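Local coordinates for protein chitinase (Paenibacillus sp. FPU-7, PDB 5GZT) that probably hydrolyses chitin and chitodextrins as an endo-acting chitinase, cutting the beta-1,4 linkages between N-acetylglucosamine units at internal positions, at residues L767-G772 with M1112-S1117; D1091-L1096 with S1121-G1126; T1051-V1056 with S1117-G1122. All coordinates share one frame; numbering follows the deposited sequence.

Interaction 1. Residues L767-G772 with M1112-S1117; sequences LGYVPG and MFWDYS
Tyr769 lies against Trp1114 and Met1112 where two parallel strands, 767-771 and 1112-1114, run side by side at 23°. The six-membered ring of Trp1114 approaches one face of the phenol ring obliquely, with CE3 only 3.5 Å from Tyr769 CG and the two planes turned by about 50°. Met1112 comes to a different part of the same ring: its chain bends at chi2 (-83°), which brings SD in at the edge, 4.0 Å from Tyr769 CE2, a Met-aromatic contact. Met1112 CG also touches CD2 of Leu767 at 4.0 Å. On the opposite face of the sheet, Gly768 presents its CA over the Phe1113 ring, a CH-pi contact.

The backbone ladder includes a nearly straight bond from Tyr769 N to Phe1113 O, 3.0 Å. A cis peptide between Trp1114 and Asp1115 then ends the regular strand, yet Tyr1116 N still reaches Tyr769 O at 2.9 Å. Farther along, the Pro771 ring packs on the Asp1115 carboxylate, Pro771 CG to Asp1115 OD2 3.4 Å.

Tyr769 OH is hydrogen-bonded to Asp893, on strand 889-893 within the DXDXE signature of family 18. Strand 790-799 borders 765-771 on its other side and helix 1123-1133 packs on Phe1113 and Tyr1116. The pairing of 765-771 with 1110-1114 closes the TIM barrel, joining its first strand to its last.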
loop_
_atom_site.group_PDB
_atom_site.type_symbol
_atom_site.label_atom_id
_atom_site.label_comp_id
_atom_site.label_asym_id
_atom_site.label_seq_id
_atom_site.Cartn_x
_atom_site.Cartn_y
_atom_site.Cartn_z
ATOM N N LEU B 767 -20.677 34.982 24.288
ATOM C CA LEU B 767 -21.112 34.583 25.651
ATOM C C LEU B 767 -19.904 34.454 26.545
ATOM O O LEU B 767 -18.966 33.752 26.202
ATOM C CB LEU B 767 -21.876 33.261 25.550
ATOM C CG LEU B 767 -22.508 32.771 26.841
ATOM C CD1 LEU B 767 -23.773 31.915 26.564
ATOM C CD2 LEU B 767 -21.525 32.022 27.690
ATOM N N GLY B 768 -19.913 35.163 27.683
ATOM C CA GLY B 768 -18.896 35.036 28.656
ATOM C C GLY B 768 -19.398 34.368 29.894
ATOM O O GLY B 768 -20.479 34.737 30.397
ATOM N N TYR B 769 -18.664 33.377 30.369
ATOM C CA TYR B 769 -18.889 32.859 31.702
ATOM C C TYR B 769 -18.337 33.859 32.710
ATOM O O TYR B 769 -17.211 34.331 32.549
ATOM C CB TYR B 769 -18.218 31.525 31.920
ATOM C CG TYR B 769 -19.034 30.325 31.526
ATOM C CD1 TYR B 769 -19.901 29.732 32.426
ATOM C CD2 TYR B 769 -18.948 29.774 30.248
ATOM C CE1 TYR B 769 -20.641 28.611 32.069
ATOM C CE2 TYR B 769 -19.701 28.671 29.879
ATOM C CZ TYR B 769 -20.548 28.080 30.788
ATOM O OH TYR B 769 -21.330 26.982 30.463
ATOM N N VAL B 770 -19.157 34.218 33.679
ATOM C CA VAL B 770 -18.835 35.152 34.750
ATOM C C VAL B 770 -18.887 34.369 36.101
ATOM O O VAL B 770 -19.912 33.866 36.505
ATOM C CB VAL B 770 -19.779 36.324 34.744
ATOM C CG1 VAL B 770 -19.509 37.194 35.934
ATOM C CG2 VAL B 770 -19.638 37.121 33.402
ATOM N N PRO B 771 -17.723 34.181 36.739
ATOM C CA PRO B 771 -17.626 33.372 37.920
ATOM C C PRO B 771 -18.239 34.110 39.091
ATOM O O PRO B 771 -17.954 35.287 39.330
ATOM C CB PRO B 771 -16.142 33.190 38.088
ATOM C CG PRO B 771 -15.506 34.298 37.396
ATOM C CD PRO B 771 -16.416 34.657 36.260
ATOM N N GLY B 772 -19.130 33.418 39.808
ATOM C CA GLY B 772 -19.814 33.982 40.940
ATOM C C GLY B 772 -18.983 34.074 42.240
ATOM O O GLY B 772 -19.433 34.672 43.208
ATOM N N MET B 1112 -18.208 31.415 22.923
ATOM C CA MET B 1112 -18.279 31.466 24.302
ATOM C C MET B 1112 -16.882 31.382 24.867
ATOM O O MET B 1112 -15.973 30.759 24.244
ATOM C CB MET B 1112 -19.020 30.185 24.655
ATOM C CG MET B 1112 -18.880 29.624 25.971
ATOM S SD MET B 1112 -17.556 28.588 26.511
ATOM C CE MET B 1112 -17.821 26.910 26.026
ATOM N N PHE B 1113 -16.662 31.900 26.072
ATOM C CA PHE B 1113 -15.397 31.609 26.708
ATOM C C PHE B 1113 -15.543 31.427 28.214
ATOM O O PHE B 1113 -16.467 31.976 28.789
ATOM C CB PHE B 1113 -14.367 32.725 26.422
ATOM C CG PHE B 1113 -14.825 34.065 26.899
ATOM C CD1 PHE B 1113 -15.576 34.882 26.107
ATOM C CD2 PHE B 1113 -14.532 34.493 28.173
ATOM C CE1 PHE B 1113 -16.054 36.090 26.584
ATOM C CE2 PHE B 1113 -15.017 35.711 28.646
ATOM C CZ PHE B 1113 -15.757 36.503 27.872
ATOM N N TRP B 1114 -14.599 30.675 28.773
ATOM C CA TRP B 1114 -14.416 30.490 30.192
ATOM C C TRP B 1114 -13.033 31.057 30.582
ATOM O O TRP B 1114 -12.038 30.531 30.057
ATOM C CB TRP B 1114 -14.476 29.013 30.524
ATOM C CG TRP B 1114 -14.263 28.722 31.972
ATOM C CD1 TRP B 1114 -13.048 28.800 32.662
ATOM C CD2 TRP B 1114 -15.257 28.406 32.970
ATOM N NE1 TRP B 1114 -13.251 28.566 34.006
ATOM C CE2 TRP B 1114 -14.575 28.277 34.218
ATOM C CE3 TRP B 1114 -16.638 28.156 32.923
ATOM C CZ2 TRP B 1114 -15.212 27.940 35.366
ATOM C CZ3 TRP B 1114 -17.311 27.855 34.113
ATOM C CH2 TRP B 1114 -16.597 27.726 35.301
ATOM N N ASP B 1115 -12.916 32.040 31.478
ATOM C CA ASP B 1115 -13.979 32.829 32.056
ATOM C C ASP B 1115 -13.519 34.248 32.146
ATOM O O ASP B 1115 -12.323 34.546 31.877
ATOM C CB ASP B 1115 -14.583 32.285 33.356
ATOM C CG ASP B 1115 -13.791 32.631 34.647
ATOM O OD1 ASP B 1115 -13.064 33.664 34.726
ATOM O OD2 ASP B 1115 -13.981 31.816 35.594
ATOM N N TYR B 1116 -14.471 35.121 32.425
ATOM C CA TYR B 1116 -14.251 36.554 32.343
ATOM C C TYR B 1116 -13.093 37.026 33.275
ATOM O O TYR B 1116 -12.413 37.977 32.944
ATOM C CB TYR B 1116 -15.495 37.330 32.705
ATOM C CG TYR B 1116 -15.546 38.667 32.000
ATOM C CD1 TYR B 1116 -14.844 39.801 32.482
ATOM C CD2 TYR B 1116 -16.221 38.792 30.821
ATOM C CE1 TYR B 1116 -14.879 41.034 31.786
ATOM C CE2 TYR B 1116 -16.246 39.970 30.139
ATOM C CZ TYR B 1116 -15.552 41.091 30.593
ATOM O OH TYR B 1116 -15.680 42.229 29.840
ATOM N N SER B 1117 -12.903 36.361 34.427
ATOM C CA SER B 1117 -11.948 36.824 35.445
ATOM C C SER B 1117 -10.493 36.553 35.030
ATOM O O SER B 1117 -9.570 37.106 35.655
ATOM C CB SER B 1117 -12.233 36.138 36.765
ATOM O OG SER B 1117 -11.895 34.741 36.678
#

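Interaction 2. Residues D1091-L1096 with S1121-G1126; sequences DDEESL and SGKLLG
Glu1093 and Leu1124 bring the first turns of two helices together, their CA atoms 5.4 Å apart. Both segments enter their helices from a loop, with Asp1092 and Gly1122 at the N-cap positions. The first start is secured by a capping box: Asp1092 OD1 accepts from Ser1095 N in a nearly straight 2.9 Å bond, and Ser1095 OG accepts in return from Asp1092 N. The other carboxylate oxygen, Asp1092 OD2, forms a salt bridge with Arg1066. Gly1122, with its positive phi, turns the chain into the second helix, while Ser1121 OG takes the N-H of Lys1123 in an ST turn.

Leu1124 carries the apolar part. Its CD2 methyl rests on the backbone at the start of the opposing helix, 3.7 Å from Glu1093 N, while its CB meets CD1 of Leu1096 at 3.8 Å. The Glu1093 side chain crosses Leu1124 at about a right angle. With CG anti to the carbonyl carbon (chi1 -65°), it reaches past Leu1124 to Lys1123, where Glu1093 CG lies 3.7 Å from Lys1123 O.

The polar link here is made through water. One molecule donates to both Glu1093 OE2 and Lys1123 O, the latter at 2.6 Å; a second donates to Glu1093 OE1 and is weakly held by Lys1123 NZ. The opposite charges do not touch, Glu1093 OE2 and Lys1123 NZ being 5.0 Å apart, so any attraction between them is probably modest.

Helices 1093-1106 and 1123-1133 flank strand 1110-1114 in sequence, and their side-by-side packing is that of neighbouring helices in the outer layer of a TIM barrel.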
loop_
_atom_site.group_PDB
_atom_site.type_symbol
_atom_site.label_atom_id
_atom_site.label_comp_id
_atom_site.label_asym_id
_atom_site.label_seq_id
_atom_site.Cartn_x
_atom_site.Cartn_y
_atom_site.Cartn_z
ATOM N N ASP B 1091 -5.100 29.361 24.689
ATOM C CA ASP B 1091 -5.647 30.238 23.651
ATOM C C ASP B 1091 -5.077 31.602 23.826
ATOM O O ASP B 1091 -5.031 32.058 24.936
ATOM C CB ASP B 1091 -7.218 30.422 23.715
ATOM C CG ASP B 1091 -7.990 29.376 22.903
ATOM O OD1 ASP B 1091 -7.503 29.013 21.797
ATOM O OD2 ASP B 1091 -9.009 28.827 23.455
ATOM N N ASP B 1092 -4.813 32.310 22.721
ATOM C CA ASP B 1092 -4.417 33.739 22.776
ATOM C C ASP B 1092 -5.218 34.579 21.843
ATOM O O ASP B 1092 -6.248 34.092 21.310
ATOM C CB ASP B 1092 -2.889 33.923 22.560
ATOM C CG ASP B 1092 -2.448 33.743 21.094
ATOM O OD1 ASP B 1092 -3.296 33.384 20.224
ATOM O OD2 ASP B 1092 -1.220 33.925 20.857
ATOM N N GLU B 1093 -4.807 35.826 21.615
ATOM C CA GLU B 1093 -5.598 36.661 20.748
ATOM C C GLU B 1093 -5.724 36.151 19.322
ATOM O O GLU B 1093 -6.751 36.380 18.673
ATOM C CB GLU B 1093 -5.106 38.103 20.696
ATOM C CG GLU B 1093 -5.213 38.872 21.987
ATOM C CD GLU B 1093 -4.107 39.914 22.045
ATOM O OE1 GLU B 1093 -2.998 39.510 22.359
ATOM O OE2 GLU B 1093 -4.339 41.073 21.723
ATOM N N GLU B 1094 -4.707 35.469 18.832
ATOM C CA GLU B 1094 -4.703 34.988 17.477
ATOM C C GLU B 1094 -5.602 33.750 17.380
ATOM O O GLU B 1094 -6.394 33.587 16.434
ATOM C CB GLU B 1094 -3.253 34.595 17.027
ATOM C CG GLU B 1094 -3.049 34.899 15.536
ATOM C CD GLU B 1094 -1.762 34.367 14.909
ATOM O OE1 GLU B 1094 -0.827 34.000 15.650
ATOM O OE2 GLU B 1094 -1.738 34.223 13.654
ATOM N N SER B 1095 -5.429 32.808 18.284
ATOM C CA SER B 1095 -6.247 31.609 18.202
ATOM C C SER B 1095 -7.738 31.939 18.416
ATOM O O SER B 1095 -8.581 31.345 17.770
ATOM C CB SER B 1095 -5.791 30.521 19.122
ATOM O OG SER B 1095 -5.986 30.862 20.478
ATOM N N LEU B 1096 -8.053 32.945 19.228
ATOM C CA LEU B 1096 -9.460 33.273 19.466
ATOM C C LEU B 1096 -10.053 33.963 18.265
ATOM O O LEU B 1096 -11.220 33.751 17.933
ATOM C CB LEU B 1096 -9.646 34.129 20.727
ATOM C CG LEU B 1096 -9.313 33.331 21.963
ATOM C CD1 LEU B 1096 -9.189 34.268 23.171
ATOM C CD2 LEU B 1096 -10.359 32.302 22.287
ATOM N N SER B 1121 -6.869 42.132 31.204
ATOM C CA SER B 1121 -6.510 43.043 30.123
ATOM C C SER B 1121 -7.608 43.350 29.167
ATOM O O SER B 1121 -7.512 44.322 28.459
ATOM C CB SER B 1121 -5.294 42.504 29.340
ATOM O OG SER B 1121 -5.620 41.457 28.391
ATOM N N GLY B 1122 -8.656 42.506 29.068
ATOM C CA GLY B 1122 -9.683 42.736 28.059
ATOM C C GLY B 1122 -9.249 42.361 26.640
ATOM O O GLY B 1122 -10.078 42.431 25.719
ATOM N N LYS B 1123 -8.021 41.895 26.468
ATOM C CA LYS B 1123 -7.521 41.608 25.142
ATOM C C LYS B 1123 -8.079 40.311 24.538
ATOM O O LYS B 1123 -8.298 40.296 23.340
ATOM C CB LYS B 1123 -5.989 41.513 25.117
ATOM C CG LYS B 1123 -5.282 42.849 25.404
ATOM C CD LYS B 1123 -3.759 42.722 25.282
ATOM C CE LYS B 1123 -3.114 44.089 25.500
ATOM N NZ LYS B 1123 -1.808 44.133 24.789
ATOM N N LEU B 1124 -8.214 39.252 25.340
ATOM C CA LEU B 1124 -8.800 37.981 24.844
ATOM C C LEU B 1124 -10.218 38.229 24.313
ATOM O O LEU B 1124 -10.551 37.913 23.113
ATOM C CB LEU B 1124 -8.666 36.851 25.874
ATOM C CG LEU B 1124 -7.212 36.462 26.197
ATOM C CD1 LEU B 1124 -7.095 35.142 26.959
ATOM C CD2 LEU B 1124 -6.309 36.354 24.952
ATOM N N LEU B 1125 -11.007 38.939 25.097
ATOM C CA LEU B 1125 -12.386 39.287 24.712
ATOM C C LEU B 1125 -12.365 40.210 23.521
ATOM O O LEU B 1125 -13.127 40.004 22.561
ATOM C CB LEU B 1125 -13.139 39.900 25.870
ATOM C CG LEU B 1125 -14.460 40.569 25.593
ATOM C CD1 LEU B 1125 -15.456 39.596 25.004
ATOM C CD2 LEU B 1125 -15.016 41.170 26.865
ATOM N N GLY B 1126 -11.450 41.174 23.514
ATOM C CA GLY B 1126 -11.399 42.133 22.405
ATOM C C GLY B 1126 -11.080 41.436 21.070
ATOM O O GLY B 1126 -11.595 41.793 20.059
HETATM O O HOH W 1 -7.366 41.910 21.539
HETATM O O HOH W 2 -1.004 41.233 23.249
#

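Interaction 3. Residues T1051-V1056 with S1117-G1122; sequences TYNDLV and SQDISG
Asn1053 grips the loop 1117-1122 through both its backbone and its side chain, and three direct hydrogen bonds result. Its backbone N donates to Gln1118 O at 3.1 Å, at the amino-terminal end of helix 1052-1058. The side-chain amide bonds to loop residues before and after Gln1118 in sequence. Asn1053 ND2 donates a hydrogen bond to Ser1117 O at 3.2 Å, with the acceptor almost in the amide plane. Asn1053 OD1 receives the N-H of Ile1120 at 2.8 Å in a nearly straight bond that lies in the carbonyl plane and uses a lone pair. Placing CG anti to the carbonyl carbon of its own residue (chi1 -61°) aims the amide at the loop.

A bridging water adds a further polar link: it donates to Asn1053 OD1 and to Asp1119 OD1, so the amide oxygen holds two donors.

Van der Waals contacts flank the amide. Tyr1052 and Asp1119 point the same way, side by side, with ring and carboxylate planes 74° apart and Tyr1052 CD2 3.4 Å from Asp1119 OD1. The CG2 methyl of Thr1051 touches the Gln1118 chain, 3.8 Å from Gln1118 CG.

Each side is also ordered internally. Thr1051 and Asp1054 form a capping box, Thr1051 OG1 accepting from Asp1054 N. In the loop, Asp1119 OD1 takes the N-H of Ser1121 in an Asx turn, within a type I turn from Asp1119 to Gly1122.

With ND2 donating to one carbonyl and OD1 accepting from an N-H and a water, this pattern defines the flip of the Asn1053 amide and should hold its rotation. One side chain thus reads backbone groups of two loop residues, and the Gln1118 carbonyl at the start of the helix is probably further favoured by the helix dipole.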
loop_
_atom_site.group_PDB
_atom_site.type_symbol
_atom_site.label_atom_id
_atom_site.label_comp_id
_atom_site.label_asym_id
_atom_site.label_seq_id
_atom_site.Cartn_x
_atom_site.Cartn_y
_atom_site.Cartn_z
ATOM N N THR B 1051 -3.900 30.941 34.541
ATOM C CA THR B 1051 -4.795 31.719 33.767
ATOM C C THR B 1051 -3.993 32.572 32.824
ATOM O O THR B 1051 -2.748 32.708 32.991
ATOM C CB THR B 1051 -5.535 32.664 34.687
ATOM O OG1 THR B 1051 -4.604 33.499 35.372
ATOM C CG2 THR B 1051 -6.320 31.881 35.727
ATOM N N TYR B 1052 -4.654 33.176 31.845
ATOM C CA TYR B 1052 -3.954 34.116 30.990
ATOM C C TYR B 1052 -3.237 35.196 31.857
ATOM O O TYR B 1052 -2.085 35.564 31.569
ATOM C CB TYR B 1052 -4.853 34.755 29.969
ATOM C CG TYR B 1052 -4.118 35.586 28.925
ATOM C CD1 TYR B 1052 -3.448 34.959 27.869
ATOM C CD2 TYR B 1052 -4.125 37.002 28.986
ATOM C CE1 TYR B 1052 -2.783 35.711 26.892
ATOM C CE2 TYR B 1052 -3.475 37.760 28.014
ATOM C CZ TYR B 1052 -2.807 37.105 26.970
ATOM O OH TYR B 1052 -2.183 37.825 25.987
ATOM N N ASN B 1053 -3.866 35.663 32.926
ATOM C CA ASN B 1053 -3.185 36.643 33.783
ATOM C C ASN B 1053 -1.860 36.074 34.375
ATOM O O ASN B 1053 -0.890 36.782 34.547
ATOM C CB ASN B 1053 -4.015 36.959 35.009
ATOM C CG ASN B 1053 -5.347 37.541 34.708
ATOM O OD1 ASN B 1053 -5.515 38.521 33.939
ATOM N ND2 ASN B 1053 -6.333 36.999 35.404
ATOM N N ASP B 1054 -1.880 34.819 34.822
ATOM C CA ASP B 1054 -0.673 34.190 35.245
ATOM C C ASP B 1054 0.335 34.168 34.079
ATOM O O ASP B 1054 1.540 34.429 34.293
ATOM C CB ASP B 1054 -0.902 32.773 35.741
ATOM C CG ASP B 1054 -1.782 32.709 36.982
ATOM O OD1 ASP B 1054 -1.849 33.724 37.661
ATOM O OD2 ASP B 1054 -2.422 31.650 37.242
ATOM N N LEU B 1055 -0.136 33.876 32.859
ATOM C CA LEU B 1055 0.756 33.794 31.739
ATOM C C LEU B 1055 1.427 35.126 31.584
ATOM O O LEU B 1055 2.672 35.177 31.391
ATOM C CB LEU B 1055 0.089 33.365 30.426
ATOM C CG LEU B 1055 -0.514 31.974 30.355
ATOM C CD1 LEU B 1055 -0.985 31.744 28.919
ATOM C CD2 LEU B 1055 0.516 30.933 30.770
ATOM N N VAL B 1056 0.643 36.178 31.710
ATOM C CA VAL B 1056 1.149 37.512 31.503
ATOM C C VAL B 1056 2.225 37.860 32.538
ATOM O O VAL B 1056 3.284 38.287 32.162
ATOM C CB VAL B 1056 0.043 38.573 31.495
ATOM C CG1 VAL B 1056 0.606 40.015 31.633
ATOM C CG2 VAL B 1056 -0.734 38.459 30.210
ATOM N N SER B 1117 -12.903 36.361 34.427
ATOM C CA SER B 1117 -11.948 36.824 35.445
ATOM C C SER B 1117 -10.493 36.553 35.030
ATOM O O SER B 1117 -9.570 37.106 35.655
ATOM C CB SER B 1117 -12.233 36.138 36.765
ATOM O OG SER B 1117 -11.895 34.741 36.678
ATOM N N GLN B 1118 -10.276 35.705 33.990
ATOM C CA GLN B 1118 -8.957 35.119 33.783
ATOM C C GLN B 1118 -8.041 35.966 32.908
ATOM O O GLN B 1118 -6.907 35.540 32.704
ATOM C CB GLN B 1118 -9.052 33.669 33.293
ATOM C CG GLN B 1118 -9.760 32.776 34.281
ATOM C CD GLN B 1118 -9.938 31.372 33.756
ATOM O OE1 GLN B 1118 -10.231 31.155 32.554
ATOM N NE2 GLN B 1118 -9.696 30.400 34.618
ATOM N N ASP B 1119 -8.507 37.151 32.462
ATOM C CA ASP B 1119 -7.777 38.068 31.596
ATOM C C ASP B 1119 -8.250 39.475 31.882
ATOM O O ASP B 1119 -9.130 40.033 31.165
ATOM C CB ASP B 1119 -7.881 37.790 30.079
ATOM C CG ASP B 1119 -7.259 38.943 29.252
ATOM O OD1 ASP B 1119 -6.274 39.543 29.794
ATOM O OD2 ASP B 1119 -7.754 39.309 28.126
ATOM N N ILE B 1120 -7.595 40.102 32.879
ATOM C CA ILE B 1120 -7.966 41.468 33.315
ATOM C C ILE B 1120 -7.515 42.548 32.296
ATOM O O ILE B 1120 -7.865 43.720 32.455
ATOM C CB ILE B 1120 -7.466 41.823 34.737
ATOM C CG1 ILE B 1120 -5.905 41.697 34.838
ATOM C CG2 ILE B 1120 -8.146 40.926 35.757
ATOM C CD1 ILE B 1120 -5.230 42.605 35.862
ATOM N N SER B 1121 -6.869 42.132 31.204
ATOM C CA SER B 1121 -6.510 43.043 30.123
ATOM C C SER B 1121 -7.608 43.350 29.167
ATOM O O SER B 1121 -7.512 44.322 28.459
ATOM C CB SER B 1121 -5.294 42.504 29.340
ATOM O OG SER B 1121 -5.620 41.457 28.391
ATOM N N GLY B 1122 -8.656 42.506 29.068
ATOM C CA GLY B 1122 -9.683 42.736 28.059
ATOM C C GLY B 1122 -9.249 42.361 26.640
ATOM O O GLY B 1122 -10.078 42.431 25.719
HETATM O O HOH W 3 -4.156 39.427 31.663
#

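How the interactions relate
All three contacts lie in the C-terminal family 18 barrel and gather round the end of strand 1110-1114. Their centres are 10 to 13 Å apart, interactions 2 and 3 being the closest pair. Along the chain the segments run 767-772, 1051-1056, 1091-1096, 1112-1117, 1117-1122 and 1121-1126, so the last three form one continuous run that takes part in every contact: strand end, loop, then helix 1123-1133. Interaction 1 shares Ser1117 with interaction 3, which shares Ser1121 and Gly1122 with interaction 2. Leu1125 packs on Phe1113 and Tyr1116, while Asp1119 OD2 probably bonds Leu1124 N. Together they tie strand 1110-1114 and helix 1123-1133 to strand 765-771 and to helices 1052-1058 and 1093-1106.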